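Local atomic coordinates of antibiotic biosynthesis monooxygenase (Shewanella loihica, PDB entry 2RIL), a protein that probably acts as a monooxygenase of the dimeric alpha+beta barrel type, on a substrate that is not established. Residues 7-12 against 57-62; 31-36 against 70-75. One frame throughout, in Å; residues are numbered along the deposited sequence. Where two conformers were deposited one is given.

Contact 1: residues 7-12 against 57-62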
loop_
_atom_site.group_PDB
_atom_site.type_symbol
_atom_site.label_atom_id
_atom_site.label_comp_id
_atom_site.label_asym_id
_atom_site.label_seq_id
_atom_site.Cartn_x
_atom_site.Cartn_y
_atom_site.Cartn_z
ATOM N N THR A 7 7.654 3.779 6.102
ATOM C CA THR A 7 6.267 3.758 5.698
ATOM C C THR A 7 5.600 2.550 6.292
ATOM O O THR A 7 6.069 1.431 6.095
ATOM C CB THR A 7 6.144 3.697 4.182
ATOM O OG1 THR A 7 6.809 4.843 3.628
ATOM C CG2 THR A 7 4.674 3.684 3.741
ATOM N N LEU A 8 4.492 2.748 7.010
ATOM C CA LEU A 8 3.641 1.638 7.419
ATOM C C LEU A 8 2.672 1.409 6.269
ATOM O O LEU A 8 2.008 2.344 5.857
ATOM C CB LEU A 8 2.867 2.028 8.686
ATOM C CG LEU A 8 1.678 1.143 9.082
ATOM C CD1 LEU A 8 2.149 -0.202 9.584
ATOM C CD2 LEU A 8 0.723 1.795 10.044
ATOM N N ILE A 9 2.555 0.160 5.791
ATOM C CA ILE A 9 1.462 -0.194 4.898
ATOM C C ILE A 9 0.663 -1.268 5.620
ATOM O O ILE A 9 1.228 -2.276 6.076
ATOM C CB ILE A 9 1.926 -0.654 3.516
ATOM C CG1 ILE A 9 2.811 0.407 2.854
ATOM C CG2 ILE A 9 0.707 -0.943 2.673
ATOM C CD1 ILE A 9 3.440 -0.010 1.505
ATOM N N ASN A 10 -0.630 -1.001 5.777
ATOM C CA ASN A 10 -1.526 -1.886 6.498
ATOM C C ASN A 10 -2.768 -2.177 5.679
ATOM O O ASN A 10 -3.685 -1.361 5.612
ATOM C CB ASN A 10 -1.919 -1.263 7.843
ATOM C CG ASN A 10 -2.483 -2.252 8.804
ATOM O OD1 ASN A 10 -2.648 -3.416 8.432
ATOM N ND2 ASN A 10 -2.815 -1.813 10.038
ATOM N N PRO A 11 -2.769 -3.319 4.970
ATOM C CA PRO A 11 -3.939 -3.723 4.199
ATOM C C PRO A 11 -4.953 -4.400 5.094
ATOM O O PRO A 11 -4.577 -5.273 5.884
ATOM C CB PRO A 11 -3.367 -4.727 3.189
ATOM C CG PRO A 11 -2.237 -5.346 3.885
ATOM C CD PRO A 11 -1.689 -4.304 4.860
ATOM N N PHE A 12 -6.213 -3.984 4.973
ATOM C CA PHE A 12 -7.301 -4.526 5.785
ATOM C C PHE A 12 -8.302 -5.377 4.991
ATOM O O PHE A 12 -8.789 -4.958 3.966
ATOM C CB PHE A 12 -8.103 -3.383 6.400
ATOM C CG PHE A 12 -7.342 -2.570 7.424
ATOM C CD1 PHE A 12 -7.241 -2.986 8.703
ATOM C CD2 PHE A 12 -6.746 -1.369 7.093
ATOM C CE1 PHE A 12 -6.555 -2.255 9.650
ATOM C CE2 PHE A 12 -6.067 -0.648 8.029
ATOM C CZ PHE A 12 -5.964 -1.100 9.313
ATOM N N ILE A 57 -6.615 0.154 2.637
ATOM C CA ILE A 57 -5.181 0.024 2.870
ATOM C C ILE A 57 -4.657 1.336 3.372
ATOM O O ILE A 57 -4.810 2.361 2.690
ATOM C CB ILE A 57 -4.353 -0.366 1.601
ATOM C CG1 ILE A 57 -4.871 -1.675 0.987
ATOM C CG2 ILE A 57 -2.873 -0.454 1.955
ATOM C CD1 ILE A 57 -4.066 -2.200 -0.200
ATOM N N ASN A 58 -4.121 1.356 4.592
ATOM C CA ASN A 58 -3.522 2.579 5.106
ATOM C C ASN A 58 -2.050 2.634 4.758
ATOM O O ASN A 58 -1.330 1.624 4.821
ATOM C CB ASN A 58 -3.685 2.699 6.613
ATOM C CG ASN A 58 -3.268 4.064 7.118
ATOM O OD1 ASN A 58 -3.574 5.081 6.460
ATOM N ND2 ASN A 58 -2.589 4.117 8.264
ATOM N N VAL A 59 -1.573 3.836 4.412
ATOM C CA VAL A 59 -0.174 4.096 4.127
ATOM C C VAL A 59 0.234 5.304 4.960
ATOM O O VAL A 59 -0.211 6.400 4.678
ATOM C CB VAL A 59 0.072 4.339 2.642
ATOM C CG1 VAL A 59 1.618 4.477 2.387
ATOM C CG2 VAL A 59 -0.465 3.207 1.736
ATOM N N ALA A 60 1.049 5.080 5.993
ATOM C CA ALA A 60 1.440 6.142 6.941
ATOM C C ALA A 60 2.941 6.323 6.937
ATOM O O ALA A 60 3.676 5.363 6.721
ATOM C CB ALA A 60 1.013 5.774 8.342
ATOM N N ILE A 61 3.385 7.539 7.202
ATOM C CA ILE A 61 4.791 7.861 7.236
ATOM C C ILE A 61 5.173 8.223 8.671
ATOM O O ILE A 61 4.476 9.012 9.346
ATOM C CB ILE A 61 5.153 9.032 6.330
ATOM C CG1 ILE A 61 4.438 8.906 4.988
ATOM C CG2 ILE A 61 6.695 9.099 6.168
ATOM C CD1 ILE A 61 5.027 7.875 4.138
ATOM N N TRP A 62 6.253 7.613 9.131
ATOM C CA TRP A 62 6.799 7.828 10.462
ATOM C C TRP A 62 8.256 8.300 10.342
ATOM O O TRP A 62 8.978 7.893 9.439
ATOM C CB TRP A 62 6.737 6.532 11.275
ATOM C CG TRP A 62 5.368 6.181 11.694
ATOM C CD1 TRP A 62 4.383 5.579 10.942
ATOM C CD2 TRP A 62 4.768 6.513 12.941
ATOM N NE1 TRP A 62 3.237 5.489 11.650
ATOM C CE2 TRP A 62 3.450 6.026 12.902
ATOM C CE3 TRP A 62 5.246 7.111 14.119
ATOM C CZ2 TRP A 62 2.603 6.138 13.983
ATOM C CZ3 TRP A 62 4.395 7.216 15.172
ATOM C CH2 TRP A 62 3.095 6.733 15.101
#
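Leu8 and Ala60 exchange two backbone hydrogen bonds, Leu8 N to Ala60 O at 2.8 Å and Ala60 N to Leu8 O at 2.9 Å. Asn10 and Asn58 form the second hydrogen-bonded pair, Asn10 N to Asn58 O and Asn58 N to Asn10 O, both 2.9 Å. Ile9-Val59 lies between these pairs, with Thr7-Ile61 and Pro11-Ile57 beyond them, all non-hydrogen-bonded. Weaker CA-H...O contacts occur at these positions, such as Ile9 CA to Asn58 O at 3.3 Å. The segments run antiparallel at 163°. They are the two central strands of a four-stranded ferredoxin-like sheet with strand order 2-3-1-4. Thr7, Ile9, Pro11, Ile57, Val59 and Ile61 share one face. Thr7 CG2 presses on Val59 CG1 at 3.4 Å, tighter than usual for two methyl groups. Both methyls are anti to their own backbone N (chi1 -175° for Val59), which turns them toward each other. Next to them, Ile9 CG2 meets Ile57 CG2 diagonally at 3.7 Å. The second subunit packs on this face, with its Ile57 against Ile9 and its Tyr94 against Ile57. The other face carries Leu8, Asn10, Asn58 and Ala60. Leu8 CB lies 4.2 Å from Ala60 CB. Phe12 CE2, at the ring edge, lies 4.3 Å from Asn58 CB. Asn10 OD1 lies over one face of that ring, toward the rim, and is held by a hydrogen bond from Asn90 N. Helices cover this side, Phe68 of helix 65-79 touching Leu8 and Trp26 of helix 19-33 touching Asn58.

Contact 2: residues 31-36 against 70-75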
loop_
_atom_site.group_PDB
_atom_site.type_symbol
_atom_site.label_atom_id
_atom_site.label_comp_id
_atom_site.label_asym_id
_atom_site.label_seq_id
_atom_site.Cartn_x
_atom_site.Cartn_y
_atom_site.Cartn_z
ATOM N N ASP A 31 -6.399 8.713 15.482
ATOM C CA ASP A 31 -6.382 9.780 16.460
ATOM C C ASP A 31 -5.386 9.506 17.600
ATOM O O ASP A 31 -4.724 10.432 18.052
ATOM C CB ASP A 31 -7.786 10.055 17.005
ATOM C CG ASP A 31 -8.738 10.597 15.951
ATOM O OD1 ASP A 31 -8.293 11.017 14.865
ATOM O OD2 ASP A 31 -9.966 10.604 16.210
ATOM N N PHE A 32 -5.244 8.263 18.020
ATOM C CA PHE A 32 -4.218 7.930 19.012
ATOM C C PHE A 32 -2.823 8.053 18.414
ATOM O O PHE A 32 -1.951 8.695 18.942
ATOM C CB PHE A 32 -4.401 6.497 19.532
ATOM C CG PHE A 32 -3.357 6.096 20.505
ATOM C CD1 PHE A 32 -3.493 6.401 21.865
ATOM C CD2 PHE A 32 -2.193 5.456 20.088
ATOM C CE1 PHE A 32 -2.494 6.065 22.755
ATOM C CE2 PHE A 32 -1.231 5.083 20.986
ATOM C CZ PHE A 32 -1.381 5.390 22.324
HETATM N N MSE A 33 -2.610 7.455 17.253
HETATM C CA MSE A 33 -1.260 7.435 16.668
HETATM C C MSE A 33 -0.767 8.824 16.289
HETATM O O MSE A 33 0.431 9.133 16.401
HETATM C CB MSE A 33 -1.269 6.533 15.432
HETATM C CG MSE A 33 -1.400 5.044 15.747
HETATM SE SE MSE A 33 -0.058 4.381 16.997
HETATM C CE MSE A 33 0.976 3.237 15.772
ATOM N N ALA A 34 -1.694 9.686 15.904
ATOM C CA ALA A 34 -1.342 11.004 15.432
ATOM C C ALA A 34 -0.777 11.877 16.531
ATOM O O ALA A 34 -0.124 12.895 16.240
ATOM C CB ALA A 34 -2.570 11.676 14.736
ATOM N N GLN A 35 -1.008 11.477 17.778
ATOM C CA GLN A 35 -0.450 12.131 18.958
ATOM C C GLN A 35 0.909 11.657 19.408
ATOM O O GLN A 35 1.490 12.196 20.377
ATOM C CB GLN A 35 -1.436 11.967 20.130
ATOM C CG GLN A 35 -2.741 12.672 19.832
ATOM C CD GLN A 35 -2.527 14.185 19.796
ATOM O OE1 GLN A 35 -1.949 14.769 20.732
ATOM N NE2 GLN A 35 -2.939 14.816 18.698
ATOM N N GLN A 36 1.448 10.668 18.711
ATOM C CA GLN A 36 2.667 10.004 19.145
ATOM C C GLN A 36 3.864 10.644 18.506
ATOM O O GLN A 36 3.806 11.099 17.347
ATOM C CB GLN A 36 2.618 8.524 18.823
ATOM C CG GLN A 36 1.408 7.817 19.416
ATOM C CD GLN A 36 1.268 8.037 20.867
ATOM O OE1 GLN A 36 2.226 7.860 21.649
ATOM N NE2 GLN A 36 0.058 8.405 21.261
ATOM N N GLN A 70 7.584 2.237 19.160
ATOM C CA GLN A 70 7.255 2.838 20.459
ATOM C C GLN A 70 5.718 3.163 20.534
ATOM O O GLN A 70 5.045 2.848 21.518
ATOM C CB GLN A 70 8.241 4.038 20.719
ATOM C CG GLN A 70 9.752 3.559 21.009
ATOM C CD GLN A 70 10.916 4.647 20.932
ATOM O OE1 GLN A 70 10.673 5.858 20.922
ATOM N NE2 GLN A 70 12.183 4.177 20.858
ATOM N N ALA A 71 5.163 3.720 19.443
ATOM C CA ALA A 71 3.772 4.133 19.330
ATOM C C ALA A 71 2.875 2.888 19.282
ATOM O O ALA A 71 1.823 2.829 19.922
ATOM C CB ALA A 71 3.584 4.936 18.063
ATOM N N ALA A 72 3.307 1.868 18.535
ATOM C CA ALA A 72 2.529 0.601 18.453
ATOM C C ALA A 72 2.399 -0.111 19.819
ATOM O O ALA A 72 1.318 -0.641 20.171
ATOM C CB ALA A 72 3.140 -0.350 17.398
ATOM N N GLN A 73 3.476 -0.102 20.600
ATOM C CA GLN A 73 3.464 -0.675 21.957
ATOM C C GLN A 73 2.491 0.105 22.839
ATOM O O GLN A 73 1.651 -0.474 23.546
ATOM C CB GLN A 73 4.870 -0.648 22.556
ATOM C CG GLN A 73 4.902 -1.242 24.001
ATOM C CD GLN A 73 6.232 -1.177 24.782
ATOM O OE1 GLN A 73 7.309 -1.343 24.215
ATOM N NE2 GLN A 73 6.132 -1.057 26.140
ATOM N N LYS A 74 2.554 1.433 22.759
ATOM C CA LYS A 74 1.583 2.256 23.510
ATOM C C LYS A 74 0.130 2.024 23.109
ATOM O O LYS A 74 -0.767 2.006 23.969
ATOM C CB LYS A 74 1.926 3.742 23.457
ATOM C CG LYS A 74 3.244 4.122 24.101
ATOM C CD LYS A 74 3.361 5.638 24.132
ATOM C CE LYS A 74 4.684 6.102 24.747
ATOM N NZ LYS A 74 5.757 6.438 23.750
HETATM N N MSE A 75 -0.094 1.800 21.810
HETATM C CA MSE A 75 -1.426 1.552 21.255
HETATM C C MSE A 75 -2.065 0.291 21.837
HETATM O O MSE A 75 -3.293 0.270 22.063
HETATM C CB MSE A 75 -1.368 1.468 19.705
HETATM C CG MSE A 75 -2.678 1.836 18.998
HETATM SE SE MSE A 75 -2.693 1.470 17.042
HETATM C CE MSE A 75 -2.899 -0.421 17.280
HETATM O O HOH W 1 4.834 6.692 21.390
#
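Phe32 drives its ring against the backbone of helix 65-79, with CE2 3.5 Å from Met75 CA. Its CG is anti to the backbone N (chi1 178°), and the ring reaches across the gap to the other helix. Ala71 O and Lys74 CB lie at the ring edge, and Phe32 CZ is 3.9 Å from that Lys74 CB. At the second tight point, Ala71 CB touches both Met33 SE and Gln36 CB, each at 3.8 Å. Met33 and Met75 are selenomethionines. Met33 SE also lies near Met75 SE, but Met75 has two conformers, so that approach is less certain. Gln36 closes the type I turn from Met33 to Gln36. Its NE2 lies over one face of the Phe32 ring, toward the rim. The same nitrogen donates to Phe32 O at 3.1 Å, nearly straight at 170°. This bond ties the amide over the ring. Phe32 O also accepts from Gln35 N, from the opposite face of its plane. The far ends of Gln36 and Lys74 form the looser, solvent side, where Gln36 OE1 accepts from a water at 2.9 Å. That water is unusually close to Lys74 NZ, so the lysine half of the bridge is doubtful. The contact sets the C-terminal end of helix 19-33 and its turn against the middle of helix 65-79. Phe32 reaches on to Ala78 and Leu79, and Trp62 of strand 56-62 borders the contact.

Trp62 joins the two contacts. It ends the strand segment of contact 1, and its indole reaches into contact 2. Trp62 CH2 touches Ala71 CB at 3.5 Å, and Trp62 CZ2 touches Met33 CE at 3.8 Å. The centres of the contacts are about 14 Å apart. Their segments alternate along the chain, as strand 6-12 leads to helix 19-33 and strand 56-62 to helix 65-79. Contact 1 is buried in the sheet, while contact 2 lies at the surface between the helices. No catalytic residue is established here. An acetate lies about 4 Å from the Ile61 side chain, but probably comes from the crystallisation liquor.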